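Local coordinates for protein putative 4-amino-4-deoxychorismate lyase (Thermus thermophilus, PDB 2ZGI) that binds pyridoxal 5'-phosphate and probably acts as a lyase, being a putative 4-amino-4-deoxychorismate lyase of the class-IV aminotransferase family, at residues A22-T27 and A43-H48; H156-S161 and R201-P206; S164-R169 and L214-G219. All blocks are in the same frame, centred on the assembly; numbering follows the deposited sequence.

Contact 1: A22-T27 and A43-H48. With PLP (pyridoxal-5'-phosphate), chain P; SO4 (sulfate ion), chain O.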
loop_
_atom_site.group_PDB
_atom_site.type_symbol
_atom_site.label_atom_id
_atom_site.label_comp_id
_atom_site.label_asym_id
_atom_site.label_seq_id
_atom_site.Cartn_x
_atom_site.Cartn_y
_atom_site.Cartn_z
ATOM N N ALA D 22 2.860 24.805 9.288
ATOM C CA ALA D 22 1.484 25.079 9.737
ATOM C C ALA D 22 0.935 26.358 9.105
ATOM O O ALA D 22 0.936 27.441 9.720
ATOM C CB ALA D 22 1.421 25.126 11.266
ATOM N N SER D 23 0.530 26.259 7.836
ATOM C CA SER D 23 0.075 27.413 7.062
ATOM C C SER D 23 -0.841 26.952 5.962
ATOM O O SER D 23 -0.830 25.757 5.572
ATOM C CB SER D 23 1.267 28.190 6.461
ATOM O OG SER D 23 2.039 27.375 5.564
ATOM N N VAL D 24 -1.674 27.878 5.487
ATOM C CA VAL D 24 -2.408 27.700 4.245
ATOM C C VAL D 24 -2.036 28.854 3.353
ATOM O O VAL D 24 -1.553 29.899 3.835
ATOM C CB VAL D 24 -3.966 27.580 4.471
ATOM C CG1 VAL D 24 -4.263 26.389 5.307
ATOM C CG2 VAL D 24 -4.513 28.831 5.185
ATOM N N PHE D 25 -2.217 28.685 2.048
ATOM C CA PHE D 25 -1.766 29.701 1.128
ATOM C C PHE D 25 -2.566 29.627 -0.151
ATOM O O PHE D 25 -3.339 28.666 -0.364
ATOM C CB PHE D 25 -0.234 29.571 0.874
ATOM C CG PHE D 25 0.155 28.386 -0.010
ATOM C CD1 PHE D 25 0.387 28.575 -1.373
ATOM C CD2 PHE D 25 0.283 27.101 0.516
ATOM C CE1 PHE D 25 0.743 27.500 -2.201
ATOM C CE2 PHE D 25 0.623 26.010 -0.301
ATOM C CZ PHE D 25 0.866 26.199 -1.651
ATOM N N THR D 26 -2.408 30.643 -0.993
ATOM C CA THR D 26 -2.918 30.585 -2.338
ATOM C C THR D 26 -2.004 31.394 -3.251
ATOM O O THR D 26 -1.328 32.328 -2.801
ATOM C CB THR D 26 -4.391 31.060 -2.414
ATOM O OG1 THR D 26 -4.945 30.650 -3.669
ATOM C CG2 THR D 26 -4.498 32.618 -2.279
ATOM N N THR D 27 -1.956 31.026 -4.525
ATOM C CA THR D 27 -1.099 31.719 -5.462
ATOM C C THR D 27 -1.928 32.185 -6.661
ATOM O O THR D 27 -2.701 31.407 -7.249
ATOM C CB THR D 27 0.117 30.868 -5.901
ATOM O OG1 THR D 27 -0.306 29.859 -6.813
ATOM C CG2 THR D 27 0.745 30.202 -4.746
ATOM N N ALA D 43 -11.804 33.751 -0.878
ATOM C CA ALA D 43 -12.821 32.821 -0.372
ATOM C C ALA D 43 -12.185 31.472 -0.014
ATOM O O ALA D 43 -12.368 30.968 1.088
ATOM C CB ALA D 43 -13.899 32.625 -1.411
ATOM N N ARG D 44 -11.430 30.897 -0.945
ATOM C CA ARG D 44 -10.764 29.618 -0.655
ATOM C C ARG D 44 -9.803 29.705 0.532
ATOM O O ARG D 44 -9.810 28.834 1.405
ATOM C CB ARG D 44 -10.016 29.093 -1.879
ATOM C CG ARG D 44 -9.389 27.702 -1.611
ATOM C CD ARG D 44 -8.848 27.057 -2.873
ATOM N NE ARG D 44 -7.620 27.725 -3.282
ATOM C CZ ARG D 44 -6.939 27.446 -4.391
ATOM N NH1 ARG D 44 -7.367 26.488 -5.236
ATOM N NH2 ARG D 44 -5.840 28.148 -4.661
ATOM N N LEU D 45 -8.972 30.753 0.548
ATOM C CA LEU D 45 -7.951 30.944 1.580
ATOM C C LEU D 45 -8.591 31.021 2.961
ATOM O O LEU D 45 -8.135 30.380 3.909
ATOM C CB LEU D 45 -7.098 32.209 1.285
ATOM C CG LEU D 45 -5.881 32.485 2.181
ATOM C CD1 LEU D 45 -4.817 31.378 2.021
ATOM C CD2 LEU D 45 -5.245 33.882 1.939
ATOM N N ARG D 46 -9.677 31.790 3.081
ATOM C CA ARG D 46 -10.432 31.815 4.340
ATOM C C ARG D 46 -10.994 30.436 4.702
ATOM O O ARG D 46 -10.985 30.066 5.870
ATOM C CB ARG D 46 -11.591 32.827 4.259
ATOM C CG ARG D 46 -12.487 32.896 5.489
ATOM C CD ARG D 46 -13.498 34.033 5.295
ATOM N NE ARG D 46 -14.031 34.453 6.585
ATOM C CZ ARG D 46 -15.067 33.880 7.205
ATOM N NH1 ARG D 46 -15.723 32.854 6.645
ATOM N NH2 ARG D 46 -15.450 34.338 8.399
ATOM N N ARG D 47 -11.506 29.708 3.708
ATOM C CA ARG D 47 -12.097 28.377 3.936
ATOM C C ARG D 47 -11.035 27.391 4.434
ATOM O O ARG D 47 -11.240 26.663 5.394
ATOM C CB ARG D 47 -12.723 27.824 2.656
ATOM C CG ARG D 47 -14.174 28.277 2.396
ATOM C CD ARG D 47 -14.860 27.419 1.342
ATOM N NE ARG D 47 -14.149 27.404 0.060
ATOM C CZ ARG D 47 -14.387 28.263 -0.930
ATOM N NH1 ARG D 47 -15.313 29.215 -0.777
ATOM N NH2 ARG D 47 -13.717 28.169 -2.070
ATOM N N HIS D 48 -9.884 27.403 3.774
ATOM C CA HIS D 48 -8.775 26.550 4.153
ATOM C C HIS D 48 -8.227 26.876 5.551
ATOM O O HIS D 48 -8.041 25.967 6.380
ATOM C CB HIS D 48 -7.713 26.608 3.049
ATOM C CG HIS D 48 -8.143 25.898 1.801
ATOM N ND1 HIS D 48 -7.308 25.679 0.728
ATOM C CD2 HIS D 48 -9.327 25.326 1.476
ATOM C CE1 HIS D 48 -7.965 25.018 -0.214
ATOM N NE2 HIS D 48 -9.199 24.803 0.214
HETATM N N1 PLP P . -2.796 21.080 -7.190
HETATM C C2 PLP P . -2.072 21.434 -6.108
HETATM C C2A PLP P . -1.454 20.361 -5.259
HETATM C C3 PLP P . -1.885 22.785 -5.798
HETATM O O3 PLP P . -1.146 23.094 -4.696
HETATM C C4 PLP P . -2.492 23.756 -6.603
HETATM C C4A PLP P . -2.387 25.240 -6.320
HETATM C C5 PLP P . -3.261 23.358 -7.694
HETATM C C6 PLP P . -3.389 21.994 -7.954
HETATM C C5A PLP P . -3.917 24.347 -8.635
HETATM O O4P PLP P . -4.946 25.145 -8.049
HETATM P P PLP P . -5.421 26.554 -8.644
HETATM O O1P PLP P . -6.026 26.290 -10.000
HETATM O O2P PLP P . -4.225 27.470 -8.785
HETATM O O3P PLP P . -6.369 26.954 -7.562
HETATM S S SO4 O . -12.190 24.493 -1.441
HETATM O O1 SO4 O . -12.676 23.213 -0.912
HETATM O O2 SO4 O . -12.980 24.956 -2.571
HETATM O O3 SO4 O . -12.230 25.525 -0.396
HETATM O O4 SO4 O . -10.822 24.268 -1.925
HETATM O O HOH W 1 -3.509 28.895 -6.492
#

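Contact 2: H156-S161 and R201-P206. With PLP (pyridoxal-5'-phosphate), chain P.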
loop_
_atom_site.group_PDB
_atom_site.type_symbol
_atom_site.label_atom_id
_atom_site.label_comp_id
_atom_site.label_asym_id
_atom_site.label_seq_id
_atom_site.Cartn_x
_atom_site.Cartn_y
_atom_site.Cartn_z
ATOM N N HIS D 156 -6.061 5.822 -6.638
ATOM C CA HIS D 156 -6.601 6.739 -7.636
ATOM C C HIS D 156 -5.529 7.812 -7.901
ATOM O O HIS D 156 -4.794 8.142 -6.978
ATOM C CB HIS D 156 -7.834 7.484 -7.141
ATOM C CG HIS D 156 -8.929 6.597 -6.655
ATOM N ND1 HIS D 156 -9.589 5.713 -7.484
ATOM C CD2 HIS D 156 -9.490 6.464 -5.439
ATOM C CE1 HIS D 156 -10.529 5.090 -6.799
ATOM N NE2 HIS D 156 -10.474 5.508 -5.551
ATOM N N VAL D 157 -5.475 8.322 -9.138
ATOM C CA VAL D 157 -4.656 9.495 -9.493
ATOM C C VAL D 157 -5.475 10.735 -9.165
ATOM O O VAL D 157 -6.527 10.995 -9.793
ATOM C CB VAL D 157 -4.275 9.544 -10.983
ATOM C CG1 VAL D 157 -3.405 10.793 -11.283
ATOM C CG2 VAL D 157 -3.555 8.234 -11.423
ATOM N N VAL D 158 -5.016 11.505 -8.183
ATOM C CA VAL D 158 -5.851 12.618 -7.680
ATOM C C VAL D 158 -5.319 14.070 -7.758
ATOM O O VAL D 158 -6.046 15.019 -7.401
ATOM C CB VAL D 158 -6.307 12.338 -6.219
ATOM C CG1 VAL D 158 -7.075 10.999 -6.140
ATOM C CG2 VAL D 158 -5.126 12.354 -5.264
ATOM N N ASP D 159 -4.062 14.265 -8.141
ATOM C CA ASP D 159 -3.553 15.636 -8.198
ATOM C C ASP D 159 -2.264 15.681 -8.987
ATOM O O ASP D 159 -1.602 14.628 -9.230
ATOM C CB ASP D 159 -3.355 16.217 -6.777
ATOM C CG ASP D 159 -3.910 17.652 -6.613
ATOM O OD1 ASP D 159 -3.926 18.415 -7.605
ATOM O OD2 ASP D 159 -4.314 18.024 -5.468
ATOM N N GLY D 160 -1.940 16.891 -9.438
ATOM C CA GLY D 160 -0.588 17.225 -9.889
ATOM C C GLY D 160 0.135 17.914 -8.745
ATOM O O GLY D 160 -0.500 18.304 -7.770
ATOM N N SER D 161 1.453 18.080 -8.835
ATOM C CA SER D 161 2.183 18.782 -7.758
ATOM C C SER D 161 1.747 20.267 -7.576
ATOM O O SER D 161 1.706 20.772 -6.448
ATOM C CB SER D 161 3.704 18.694 -7.975
ATOM O OG SER D 161 4.124 19.707 -8.882
ATOM N N ARG D 201 -17.437 14.720 -12.677
ATOM C CA ARG D 201 -16.413 14.572 -11.633
ATOM C C ARG D 201 -16.358 13.099 -11.251
ATOM O O ARG D 201 -17.403 12.449 -11.174
ATOM C CB ARG D 201 -16.786 15.397 -10.395
ATOM C CG ARG D 201 -17.108 16.861 -10.701
ATOM C CD ARG D 201 -17.683 17.588 -9.499
ATOM N NE ARG D 201 -18.009 18.975 -9.842
ATOM C CZ ARG D 201 -17.131 19.980 -9.859
ATOM N NH1 ARG D 201 -15.857 19.774 -9.535
ATOM N NH2 ARG D 201 -17.537 21.202 -10.191
ATOM N N GLY D 202 -15.154 12.574 -11.015
ATOM C CA GLY D 202 -15.012 11.184 -10.551
ATOM C C GLY D 202 -13.663 10.857 -9.956
ATOM O O GLY D 202 -12.726 11.660 -10.036
ATOM N N LEU D 203 -13.560 9.694 -9.327
ATOM C CA LEU D 203 -12.282 9.163 -8.933
ATOM C C LEU D 203 -11.814 8.220 -10.017
ATOM O O LEU D 203 -12.556 7.308 -10.420
ATOM C CB LEU D 203 -12.395 8.421 -7.608
ATOM C CG LEU D 203 -12.563 9.272 -6.364
ATOM C CD1 LEU D 203 -13.210 8.467 -5.229
ATOM C CD2 LEU D 203 -11.179 9.857 -5.956
ATOM N N PHE D 204 -10.597 8.449 -10.501
ATOM C CA PHE D 204 -10.014 7.701 -11.628
ATOM C C PHE D 204 -8.743 6.983 -11.210
ATOM O O PHE D 204 -7.900 7.552 -10.504
ATOM C CB PHE D 204 -9.670 8.632 -12.799
ATOM C CG PHE D 204 -10.887 9.181 -13.546
ATOM C CD1 PHE D 204 -11.192 8.719 -14.822
ATOM C CD2 PHE D 204 -11.695 10.173 -12.978
ATOM C CE1 PHE D 204 -12.300 9.224 -15.519
ATOM C CE2 PHE D 204 -12.799 10.687 -13.646
ATOM C CZ PHE D 204 -13.103 10.218 -14.925
ATOM N N ARG D 205 -8.608 5.736 -11.662
ATOM C CA ARG D 205 -7.373 4.972 -11.562
ATOM C C ARG D 205 -6.524 5.289 -12.796
ATOM O O ARG D 205 -7.061 5.697 -13.817
ATOM C CB ARG D 205 -7.675 3.460 -11.557
ATOM C CG ARG D 205 -8.630 2.955 -10.480
ATOM C CD ARG D 205 -8.443 1.457 -10.196
ATOM N NE ARG D 205 -7.153 1.130 -9.586
ATOM C CZ ARG D 205 -6.826 1.300 -8.303
ATOM N NH1 ARG D 205 -7.695 1.800 -7.421
ATOM N NH2 ARG D 205 -5.611 0.952 -7.891
ATOM N N PRO D 206 -5.202 5.072 -12.728
ATOM C CA PRO D 206 -4.319 5.322 -13.889
ATOM C C PRO D 206 -4.882 4.768 -15.211
ATOM O O PRO D 206 -4.927 5.469 -16.216
ATOM C CB PRO D 206 -3.036 4.581 -13.518
ATOM C CG PRO D 206 -3.050 4.541 -11.994
ATOM C CD PRO D 206 -4.475 4.497 -11.575
HETATM N N1 PLP P . -2.796 21.080 -7.190
HETATM C C2 PLP P . -2.072 21.434 -6.108
HETATM C C2A PLP P . -1.454 20.361 -5.259
HETATM C C3 PLP P . -1.885 22.785 -5.798
HETATM O O3 PLP P . -1.146 23.094 -4.696
HETATM C C4 PLP P . -2.492 23.756 -6.603
HETATM C C4A PLP P . -2.387 25.240 -6.320
HETATM C C5 PLP P . -3.261 23.358 -7.694
HETATM C C6 PLP P . -3.389 21.994 -7.954
HETATM C C5A PLP P . -3.917 24.347 -8.635
HETATM O O4P PLP P . -4.946 25.145 -8.049
HETATM P P PLP P . -5.421 26.554 -8.644
HETATM O O1P PLP P . -6.026 26.290 -10.000
HETATM O O2P PLP P . -4.225 27.470 -8.785
HETATM O O3P PLP P . -6.369 26.954 -7.562
HETATM O O HOH W 2 -9.415 10.822 -9.374
#

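Contact 3: S164-R169 and L214-G219. With PLP (pyridoxal-5'-phosphate), chain P.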
loop_
_atom_site.group_PDB
_atom_site.type_symbol
_atom_site.label_atom_id
_atom_site.label_comp_id
_atom_site.label_asym_id
_atom_site.label_seq_id
_atom_site.Cartn_x
_atom_site.Cartn_y
_atom_site.Cartn_z
ATOM N N SER D 164 -3.986 20.929 -11.513
ATOM C CA SER D 164 -5.143 20.062 -11.294
ATOM C C SER D 164 -5.378 19.267 -12.586
ATOM O O SER D 164 -5.547 19.856 -13.653
ATOM C CB SER D 164 -6.384 20.903 -11.010
ATOM O OG SER D 164 -6.221 21.721 -9.869
ATOM N N PRO D 165 -5.373 17.930 -12.500
ATOM C CA PRO D 165 -5.504 17.201 -13.756
ATOM C C PRO D 165 -6.964 17.038 -14.228
ATOM O O PRO D 165 -7.887 16.872 -13.407
ATOM C CB PRO D 165 -4.831 15.858 -13.454
ATOM C CG PRO D 165 -4.977 15.694 -12.003
ATOM C CD PRO D 165 -4.970 17.056 -11.383
ATOM N N LEU D 166 -7.150 17.129 -15.541
ATOM C CA LEU D 166 -8.453 16.909 -16.175
ATOM C C LEU D 166 -8.300 15.882 -17.283
ATOM O O LEU D 166 -7.241 15.780 -17.901
ATOM C CB LEU D 166 -8.984 18.198 -16.808
ATOM C CG LEU D 166 -9.371 19.414 -15.960
ATOM C CD1 LEU D 166 -8.190 20.339 -15.710
ATOM C CD2 LEU D 166 -10.412 20.188 -16.729
ATOM N N LEU D 167 -9.380 15.151 -17.554
ATOM C CA LEU D 167 -9.398 14.159 -18.624
ATOM C C LEU D 167 -10.496 14.492 -19.635
ATOM O O LEU D 167 -11.632 14.760 -19.250
ATOM C CB LEU D 167 -9.640 12.773 -18.030
ATOM C CG LEU D 167 -9.657 11.574 -18.986
ATOM C CD1 LEU D 167 -8.286 11.326 -19.574
ATOM C CD2 LEU D 167 -10.153 10.347 -18.236
ATOM N N PHE D 168 -10.155 14.474 -20.921
ATOM C CA PHE D 168 -11.143 14.707 -21.966
ATOM C C PHE D 168 -11.222 13.523 -22.909
ATOM O O PHE D 168 -10.227 13.132 -23.519
ATOM C CB PHE D 168 -10.846 15.982 -22.763
ATOM C CG PHE D 168 -11.887 16.292 -23.813
ATOM C CD1 PHE D 168 -13.084 16.894 -23.459
ATOM C CD2 PHE D 168 -11.676 15.953 -25.146
ATOM C CE1 PHE D 168 -14.060 17.171 -24.428
ATOM C CE2 PHE D 168 -12.635 16.228 -26.112
ATOM C CZ PHE D 168 -13.830 16.846 -25.749
ATOM N N ARG D 169 -12.426 12.964 -23.022
ATOM C CA ARG D 169 -12.692 11.848 -23.935
ATOM C C ARG D 169 -14.045 12.040 -24.622
ATOM O O ARG D 169 -15.012 12.485 -24.003
ATOM C CB ARG D 169 -12.620 10.505 -23.196
ATOM C CG ARG D 169 -12.934 9.276 -24.061
ATOM C CD ARG D 169 -12.991 7.940 -23.275
ATOM N NE ARG D 169 -13.811 7.974 -22.057
ATOM C CZ ARG D 169 -13.314 7.975 -20.820
ATOM N NH1 ARG D 169 -11.997 7.946 -20.636
ATOM N NH2 ARG D 169 -14.125 8.001 -19.761
ATOM N N LEU D 214 -5.195 17.058 -19.367
ATOM C CA LEU D 214 -4.821 18.458 -19.328
ATOM C C LEU D 214 -4.558 18.856 -17.874
ATOM O O LEU D 214 -4.975 18.151 -16.939
ATOM C CB LEU D 214 -5.899 19.363 -19.952
ATOM C CG LEU D 214 -6.309 19.191 -21.433
ATOM C CD1 LEU D 214 -7.562 18.336 -21.499
ATOM C CD2 LEU D 214 -6.561 20.540 -22.101
ATOM N N LEU D 215 -3.862 19.984 -17.712
ATOM C CA LEU D 215 -3.452 20.509 -16.419
ATOM C C LEU D 215 -3.932 21.943 -16.260
ATOM O O LEU D 215 -3.687 22.777 -17.127
ATOM C CB LEU D 215 -1.921 20.468 -16.300
ATOM C CG LEU D 215 -1.234 19.096 -16.418
ATOM C CD1 LEU D 215 0.281 19.292 -16.430
ATOM C CD2 LEU D 215 -1.666 18.151 -15.271
ATOM N N ALA D 216 -4.620 22.220 -15.161
ATOM C CA ALA D 216 -5.112 23.557 -14.882
ATOM C C ALA D 216 -4.447 24.075 -13.612
ATOM O O ALA D 216 -4.301 23.335 -12.661
ATOM C CB ALA D 216 -6.611 23.520 -14.701
ATOM N N GLY D 217 -4.062 25.351 -13.595
ATOM C CA GLY D 217 -3.560 25.989 -12.377
ATOM C C GLY D 217 -3.393 27.501 -12.553
ATOM O O GLY D 217 -3.342 28.010 -13.676
ATOM N N SER D 218 -3.303 28.211 -11.435
ATOM C CA SER D 218 -3.205 29.680 -11.460
ATOM C C SER D 218 -1.943 30.191 -12.135
ATOM O O SER D 218 -1.954 31.289 -12.700
ATOM C CB SER D 218 -3.262 30.232 -10.045
ATOM O OG SER D 218 -4.575 30.052 -9.558
ATOM N N GLY D 219 -0.891 29.379 -12.099
ATOM C CA GLY D 219 0.385 29.697 -12.714
ATOM C C GLY D 219 0.596 29.273 -14.160
ATOM O O GLY D 219 1.610 29.674 -14.771
HETATM N N1 PLP P . -2.796 21.080 -7.190
HETATM C C2 PLP P . -2.072 21.434 -6.108
HETATM C C2A PLP P . -1.454 20.361 -5.259
HETATM C C3 PLP P . -1.885 22.785 -5.798
HETATM O O3 PLP P . -1.146 23.094 -4.696
HETATM C C4 PLP P . -2.492 23.756 -6.603
HETATM C C4A PLP P . -2.387 25.240 -6.320
HETATM C C5 PLP P . -3.261 23.358 -7.694
HETATM C C6 PLP P . -3.389 21.994 -7.954
HETATM C C5A PLP P . -3.917 24.347 -8.635
HETATM O O4P PLP P . -4.946 25.145 -8.049
HETATM P P PLP P . -5.421 26.554 -8.644
HETATM O O1P PLP P . -6.026 26.290 -10.000
HETATM O O2P PLP P . -4.225 27.470 -8.785
HETATM O O3P PLP P . -6.369 26.954 -7.562
HETATM O O HOH W 3 -7.064 24.164 -10.782
#

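Contact 1: A22-T27 and A43-H48
V24, F25 and T26 on strand 24-27 receive one face of helix 43-48, and the apolar part of the meeting is centred on L45. Its CD1 branch does the touching: it lies against the strand backbone, 3.6 Å from F25 C, and also meets V24 CG2 at 4.1 Å. CG of L45 stands anti to the backbone N (chi1 -174°), which swings the branch in from the flank of the helix. The V24 and H48 side chains approach at their roots, CB to CB at 4.1 Å, after which the imidazole turns away from the strand. F25 points to the other side of its strand, onto R82 and T84 of strand 78-86.

Strand and helix run nearly antiparallel, at 166° with their axes 8.0 Å apart. With V24 and T26 directed at it and F25 away, the helix covers one side of the N-terminal antiparallel sheet, in a buried layer that belongs to the class-IV aminotransferase fold.

Polar bonds begin where the side chain of R44, kinked at chi3 (73°), reaches alongside T26 toward the cofactor phosphate. Its NH2 donates to T26 OG1 at 2.8 Å, with the hydroxyl close to the guanidinium plane. H41 ND1 bonds the same hydroxyl; T26 is thus a second-shell residue that, with the phosphate, restrains the guanidinium. NH1 of R44 holds PLP O3P at 2.6 Å, and NH2 adds a weak bond to the same oxygen. A water donates to T27 O and PLP O2P and accepts a weak bond from R44 NH2, tying strand, arginine and phosphate together.

The helix also carries a second anion, a sulfate probably taken from the crystallisation liquor. R47 NE meets SO4 O3 in a nearly straight bond of 2.7 Å, while H48 NE2 donates to SO4 O4 at 2.7 Å.

Contact 2: H156-S161 and R201-P206
H156 lies against L203, whose CB sits over the centre of the imidazole face, 3.8 Å from the ring centroid and only 6° off the normal, a CH-pi contact. The CD2 methyl of L203 extends along the same ring, and L203 of another subunit packs on H156 as well. Next in sequence, V157 forms the backbone link: its N donates to F204 O at 2.9 Å, almost in line with the C=O bond. Its CG2 branch, anti to the carbonyl carbon, is directed to the proline ring, where it meets P206 CG at 3.8 Å. A water that accepts from F204 N lies within hydrogen-bonding distance of V157 O, bridging the two backbones. V158 adds a looser apolar touch, CG1 to L203 CD2 at 4.3 Å. Further along, the strand runs away from 201-206, and D159 faces the cofactor, its OD1 lying 2.9 Å from the pyridine nitrogen PLP N1; its other oxygen, OD2, accepts from the backbone N of L180. A classic beta bulge, with V158 and D159 together set opposite L150 of strand 147-151, interrupts strand 157-160, the outermost of its sheet within the chain, which carries on to D159, G160 and S161 of the pyridoxal-phosphate pocket.

Contact 3: S164-R169 and L214-G219
L166 and A216 form the apolar centre: with CG of the leucine beside its backbone N (chi1 -66°), CD1 is laid against the alanine methyl, 3.7 Å from A216 CB. Both side chains lie on the sheet face that also bears S164 and L214. Farther along, F168 CB touches L214 CD1 at 4.2 Å. P165 and L215 pack on the reverse face as a non-hydrogen-bonded pair, CB to CD2 at 4.3 Å.

Around these side chains the backbones pair as antiparallel strands of the five-stranded mixed sheet. S164 with A216 and L166 with L214 are hydrogen-bonded pairs, each closed by two N-H...O bonds; the shortest, S164 N to A216 O at 2.7 Å, lies in the carbonyl plane. Between them, the CA of P165 and that of L215 make CA-H...O contacts with L214 O and S164 O.

At the polar edge the strands open onto the cofactor. S164 OG meets a water at 2.7 Å, and that water donates to PLP O1P. Beyond G217, S218 grips PLP O2P twice, through its backbone N at 2.9 Å and its OG at 2.7 Å. The hydroxyl and amide of one residue thus converge on a single phosphate oxygen. I183 N, T184 OG1 and R44 NH1 bond the cofactor as well, R44 at O3P; such donors would be expected to stabilise the phosphate's negative charge.

In the fold
From the N terminus, contact 1 comes first: 22-27 and 43-48 close a short loop and lay helix 38-51 on the N-terminal antiparallel sheet before the other contacts open. Contacts 2 and 3 then cross, since their segments alternate as 156-161, 164-169, 201-206 and 214-219. Contact 2 joins the edge of the three-stranded sheet to the chain leaving strand 198-202, and contact 3 pairs two strands of the five-stranded sheet; F204 against L167 and D159 and G160 against P165 bring the two together. Contact 1 lies across the chain's centre from contact 3, its centre about 21 Å away, yet T27 O touches S218 CB beside the cofactor, which all three contacts reach.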